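Local coordinates for NDP-N-acetyl-D-galactosaminuronic acid dehydrogenase (Methanosarcina mazei Go1, PDB 3G79), which probably oxidises UDP-N-acetyl-D-mannosamine to the corresponding uronic acid, with two NAD(+) as electron acceptors, as a member of the UDP-glucose/GDP-mannose dehydrogenase family, at residues Gly22-Gly27 with Asp103-Ala108; Lys355-Gly360 with Arg413-Ile418. All blocks are in the same frame, centred on the assembly; numbering follows the deposited sequence.

Interaction 1 of 2, residues Gly22-Gly27 with Asp103-Ala108; sequences GVLGMG and DAVTLA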
loop_
_atom_site.group_PDB
_atom_site.type_symbol
_atom_site.label_atom_id
_atom_site.label_comp_id
_atom_site.label_asym_id
_atom_site.label_seq_id
_atom_site.Cartn_x
_atom_site.Cartn_y
_atom_site.Cartn_z
ATOM N N GLY A 22 -29.350 5.219 25.511
ATOM C CA GLY A 22 -28.567 5.326 26.732
ATOM C C GLY A 22 -27.120 5.276 26.323
ATOM O O GLY A 22 -26.775 4.579 25.369
ATOM N N VAL A 23 -26.280 6.069 26.983
ATOM C CA VAL A 23 -24.827 5.880 26.812
ATOM C C VAL A 23 -24.156 5.570 28.140
ATOM O O VAL A 23 -24.429 6.235 29.153
ATOM C CB VAL A 23 -24.183 7.068 26.128
ATOM C CG1 VAL A 23 -22.728 6.836 25.955
ATOM C CG2 VAL A 23 -24.834 7.280 24.759
ATOM N N LEU A 24 -23.348 4.520 28.145
ATOM C CA LEU A 24 -22.554 4.171 29.311
ATOM C C LEU A 24 -21.124 4.567 29.038
ATOM O O LEU A 24 -20.554 4.176 27.995
ATOM C CB LEU A 24 -22.581 2.667 29.575
ATOM C CG LEU A 24 -23.668 2.015 30.412
ATOM C CD1 LEU A 24 -24.850 1.724 29.565
ATOM C CD2 LEU A 24 -23.133 0.739 30.993
ATOM N N GLY A 25 -20.530 5.314 29.973
ATOM C CA GLY A 25 -19.135 5.753 29.797
ATOM C C GLY A 25 -19.068 7.256 29.589
ATOM O O GLY A 25 -18.919 7.758 28.437
ATOM N N MET A 26 -19.177 7.991 30.699
ATOM C CA MET A 26 -19.128 9.437 30.600
ATOM C C MET A 26 -17.675 9.977 30.481
ATOM O O MET A 26 -17.188 10.718 31.333
ATOM C CB MET A 26 -19.966 10.088 31.701
ATOM C CG MET A 26 -21.484 9.846 31.547
ATOM S SD MET A 26 -22.256 10.313 29.947
ATOM C CE MET A 26 -23.137 11.676 30.448
ATOM N N GLY A 27 -17.006 9.598 29.382
ATOM C CA GLY A 27 -15.599 9.953 29.141
ATOM C C GLY A 27 -15.378 10.840 27.924
ATOM O O GLY A 27 -16.321 11.463 27.412
ATOM N N ASP A 103 -34.722 2.069 24.223
ATOM C CA ASP A 103 -34.680 1.428 22.896
ATOM C C ASP A 103 -33.288 0.994 22.499
ATOM O O ASP A 103 -33.136 -0.032 21.819
ATOM C CB ASP A 103 -35.218 2.376 21.845
ATOM C CG ASP A 103 -36.682 2.656 22.044
ATOM O OD1 ASP A 103 -37.065 3.847 22.095
ATOM O OD2 ASP A 103 -37.441 1.668 22.166
ATOM N N ALA A 104 -32.275 1.787 22.865
ATOM C CA ALA A 104 -30.904 1.356 22.597
ATOM C C ALA A 104 -29.940 1.845 23.642
ATOM O O ALA A 104 -30.132 2.918 24.212
ATOM C CB ALA A 104 -30.433 1.803 21.197
ATOM N N VAL A 105 -28.903 1.053 23.888
ATOM C CA VAL A 105 -27.843 1.439 24.788
ATOM C C VAL A 105 -26.526 1.215 24.095
ATOM O O VAL A 105 -26.307 0.178 23.495
ATOM C CB VAL A 105 -27.820 0.614 26.063
ATOM C CG1 VAL A 105 -26.816 1.170 27.024
ATOM C CG2 VAL A 105 -29.161 0.627 26.689
ATOM N N THR A 106 -25.643 2.185 24.278
ATOM C CA THR A 106 -24.294 2.213 23.741
ATOM C C THR A 106 -23.229 2.128 24.883
ATOM O O THR A 106 -23.372 2.786 25.936
ATOM C CB THR A 106 -24.188 3.486 22.899
ATOM O OG1 THR A 106 -24.084 3.139 21.522
ATOM C CG2 THR A 106 -23.063 4.349 23.327
ATOM N N LEU A 107 -22.204 1.293 24.679
ATOM C CA LEU A 107 -21.037 1.209 25.576
ATOM C C LEU A 107 -19.859 1.871 24.965
ATOM O O LEU A 107 -19.224 1.325 24.060
ATOM C CB LEU A 107 -20.624 -0.234 25.875
ATOM C CG LEU A 107 -21.781 -0.904 26.598
ATOM C CD1 LEU A 107 -22.372 -1.963 25.694
ATOM C CD2 LEU A 107 -21.276 -1.457 27.892
ATOM N N ALA A 108 -19.558 3.035 25.519
ATOM C CA ALA A 108 -18.527 3.932 25.040
ATOM C C ALA A 108 -17.523 4.124 26.154
ATOM O O ALA A 108 -17.204 5.227 26.542
ATOM C CB ALA A 108 -19.179 5.294 24.624
HETATM O O HOH W 1 -16.181 7.485 27.205
#

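Interaction 2 of 2, residues Lys355-Gly360 with Arg413-Ile418; sequences KVAMLG and RNADAI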
loop_
_atom_site.group_PDB
_atom_site.type_symbol
_atom_site.label_atom_id
_atom_site.label_comp_id
_atom_site.label_asym_id
_atom_site.label_seq_id
_atom_site.Cartn_x
_atom_site.Cartn_y
_atom_site.Cartn_z
ATOM N N LYS A 355 29.965 9.254 23.954
ATOM C CA LYS A 355 28.688 9.861 24.332
ATOM C C LYS A 355 27.758 10.040 23.112
ATOM O O LYS A 355 28.189 10.615 22.100
ATOM C CB LYS A 355 28.900 11.188 25.079
ATOM C CG LYS A 355 27.634 12.040 25.131
ATOM C CD LYS A 355 27.804 13.234 26.057
ATOM C CE LYS A 355 26.549 14.071 26.102
ATOM N NZ LYS A 355 26.715 15.212 27.053
ATOM N N VAL A 356 26.503 9.562 23.245
ATOM C CA VAL A 356 25.424 9.711 22.251
ATOM C C VAL A 356 24.337 10.712 22.692
ATOM O O VAL A 356 23.776 10.606 23.775
ATOM C CB VAL A 356 24.730 8.345 21.960
ATOM C CG1 VAL A 356 23.625 8.478 20.908
ATOM C CG2 VAL A 356 25.738 7.292 21.504
ATOM N N ALA A 357 24.050 11.694 21.853
ATOM C CA ALA A 357 22.919 12.618 22.079
ATOM C C ALA A 357 21.766 12.174 21.209
ATOM O O ALA A 357 21.828 12.240 19.956
ATOM C CB ALA A 357 23.295 14.087 21.767
ATOM N N MET A 358 20.752 11.655 21.896
ATOM C CA MET A 358 19.464 11.330 21.329
ATOM C C MET A 358 18.618 12.586 21.185
ATOM O O MET A 358 18.132 13.167 22.174
ATOM C CB MET A 358 18.761 10.321 22.226
ATOM C CG MET A 358 19.522 8.982 22.267
ATOM S SD MET A 358 18.575 7.584 22.781
ATOM C CE MET A 358 19.834 6.530 23.290
ATOM N N LEU A 359 18.444 13.014 19.943
ATOM C CA LEU A 359 17.547 14.113 19.643
ATOM C C LEU A 359 16.197 13.550 19.310
ATOM O O LEU A 359 15.951 13.132 18.189
ATOM C CB LEU A 359 18.080 14.892 18.456
ATOM C CG LEU A 359 19.043 16.040 18.760
ATOM C CD1 LEU A 359 20.138 15.646 19.725
ATOM C CD2 LEU A 359 19.597 16.527 17.426
ATOM N N GLY A 360 15.314 13.481 20.288
ATOM C CA GLY A 360 13.987 12.965 19.984
ATOM C C GLY A 360 13.637 11.684 20.699
ATOM O O GLY A 360 14.255 10.624 20.458
ATOM N N ARG A 413 26.378 18.804 24.059
ATOM C CA ARG A 413 27.757 19.149 24.401
ATOM C C ARG A 413 28.631 17.928 24.664
ATOM O O ARG A 413 28.237 17.013 25.382
ATOM C CB ARG A 413 27.851 20.210 25.515
ATOM C CG ARG A 413 27.996 19.714 26.927
ATOM C CD ARG A 413 28.484 20.839 27.806
ATOM N NE ARG A 413 28.013 20.656 29.176
ATOM C CZ ARG A 413 26.969 21.291 29.710
ATOM N NH1 ARG A 413 26.622 21.047 30.971
ATOM N NH2 ARG A 413 26.279 22.182 29.001
ATOM N N ASN A 414 29.790 17.910 24.013
ATOM C CA ASN A 414 30.762 16.822 24.142
ATOM C C ASN A 414 30.339 15.467 23.531
ATOM O O ASN A 414 31.007 14.454 23.723
ATOM C CB ASN A 414 31.210 16.697 25.608
ATOM C CG ASN A 414 31.881 17.969 26.110
ATOM O OD1 ASN A 414 32.537 18.669 25.341
ATOM N ND2 ASN A 414 31.712 18.283 27.392
ATOM N N ALA A 415 29.252 15.453 22.769
ATOM C CA ALA A 415 28.731 14.203 22.232
ATOM C C ALA A 415 29.496 13.681 21.008
ATOM O O ALA A 415 29.807 14.427 20.096
ATOM C CB ALA A 415 27.267 14.338 21.926
ATOM N N ASP A 416 29.795 12.388 21.008
ATOM C CA ASP A 416 30.467 11.740 19.871
ATOM C C ASP A 416 29.525 11.550 18.695
ATOM O O ASP A 416 29.914 11.795 17.566
ATOM C CB ASP A 416 31.101 10.403 20.289
ATOM C CG ASP A 416 32.188 10.590 21.329
ATOM O OD1 ASP A 416 33.336 10.875 20.941
ATOM O OD2 ASP A 416 31.904 10.475 22.539
ATOM N N ALA A 417 28.289 11.136 18.970
ATOM C CA ALA A 417 27.280 10.952 17.935
ATOM C C ALA A 417 26.040 11.777 18.210
ATOM O O ALA A 417 25.591 11.836 19.344
ATOM C CB ALA A 417 26.908 9.499 17.830
ATOM N N ILE A 418 25.510 12.431 17.176
ATOM C CA ILE A 418 24.228 13.096 17.260
ATOM C C ILE A 418 23.230 12.298 16.408
ATOM O O ILE A 418 23.414 12.130 15.183
ATOM C CB ILE A 418 24.298 14.575 16.816
ATOM C CG1 ILE A 418 25.178 15.388 17.739
ATOM C CG2 ILE A 418 22.905 15.221 16.793
ATOM C CD1 ILE A 418 25.884 16.491 17.030
#

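Interaction 1 of 2, residues Gly22-Gly27 with Asp103-Ala108
Leu24 and Val105 meet on one face of a parallel strand pair, where Leu24 CD1 packs 3.3 Å from Val105 CG1, the two side chains crossing at a slant. The first torsion of Leu24 (chi1 -87°) sets CG beside the backbone N, and the next (chi2 85°) divides the two methyls, CD1 to Val105 CG1 and CD2 to Leu107 CD2. Val133 of helix 124-136 covers both Leu24 and Val105 on this face.

The other face carries Val23 and Thr106, lying side by side and pointing the same way. Thr106 CG2 sits against both branches of the valine, 3.6 Å from Val23 CG1 and slightly farther from CG2, and Val23 CG1 also reaches the methyl of Ala108. Between the faces runs a ladder that straightens from a bent first bond: Gly22 N binds Ala104 O, Thr106 N binds Gly22 O, Leu24 N donates to Thr106 O (2.8 Å, 171° at the hydrogen), and Ala108 N reaches Leu24 O. Neighbouring strand 45-49 takes backbone bonds from the far edge of Val23.

Beyond Leu24 the packing gives way to a looser, wetter end. Gly25 O and Ala108 O stand 3.6 Å apart, and a water donates to both, at 3.0 Å from Gly25 O and 2.6 Å from Ala108 O. A side chain on Gly25 would run into Ala108 O, and Met26 turns away from the second strand toward strand 90-93. The sheet's first strand, beside the fourth, runs into a glycine-rich loop before helix 30-39, as in a dinucleotide-binding Rossmann fold; Gly25 and Gly27 fit the GxGxxG pattern, consistent with NAD binding.

Interaction 2 of 2, residues Lys355-Gly360 with Arg413-Ile418
Lys355 and the turn at Arg413-Asp416 open a parallel strand pairing at the centre of a Rossmann-like, six-stranded parallel sheet, in the family's UDP-binding domain. Strand 355-359 and strand 417-420 are adjacent in it, although they are joined through strands 388-392 and 404-405 and helix 408-412.

Backbone hydrogen bonds set the register. Lys355 O accepts twice, from Asp416 N at 2.6 Å and Ala417 N at 3.2 Å, both in its carbonyl plane; the Asp416 bond is the more bent, 131° at the hydrogen against 162°. Farther along, Ala357 N donates almost straight to Ala417 O (2.9 Å).

Apolar contacts flank this ladder. Ala357 CB rests against Ala415 CB, and Leu359 CD2 approaches Ile418 CG2 at 3.6 Å. Both Ala357 and Leu359 also lie against Val412 of helix 408-412. On the opposite face of the sheet, Val356 CG2 is a more distant neighbour of Ala417 CB.

Side-chain polar bonds fasten the start of the pair. With CG anti to the backbone N (chi1 163°) and the chain fully extended beyond it, Lys355 runs alongside Ala415, its CG 3.8 Å from Ala415 CA, and carries NZ to within 2.9 Å of Arg413 O, just past the end of helix 408-412, a hydrogen bond in which NZ lies nearly in line with the C=O bond. The guanidinium of Arg413 is engaged separately, in a salt bridge with Glu409. Replacing Lys355 by an alanine would probably leave Arg413 O without this donor and open a gap beside Ala415. The carboxylate of Asp416 reaches back to the strand's first amide: its OD2, using the anti lone pair, accepts from Lys355 N at 2.7 Å.

How the interactions relate
From the N terminus, after helix 7-15, the chain runs along strand 20-24, passes through strands 45-49 and 90-93, and returns as strand 104-107, where interaction 1 closes a loop of about 75 residues. It then completes the NAD-binding sheet and crosses the central helices, including the long helix 228-258, before strand 355-359 begins. Strands 388-392 and 404-405 follow, and interaction 2 closes a second, shorter loop. The loops are in series, neither nested nor crossed. In each sheet the contact joins the first strand to the fourth, in a 3-2-1-4 order. The centres of the two interactions lie about 50 Å apart, on opposite sides of the chain's centre.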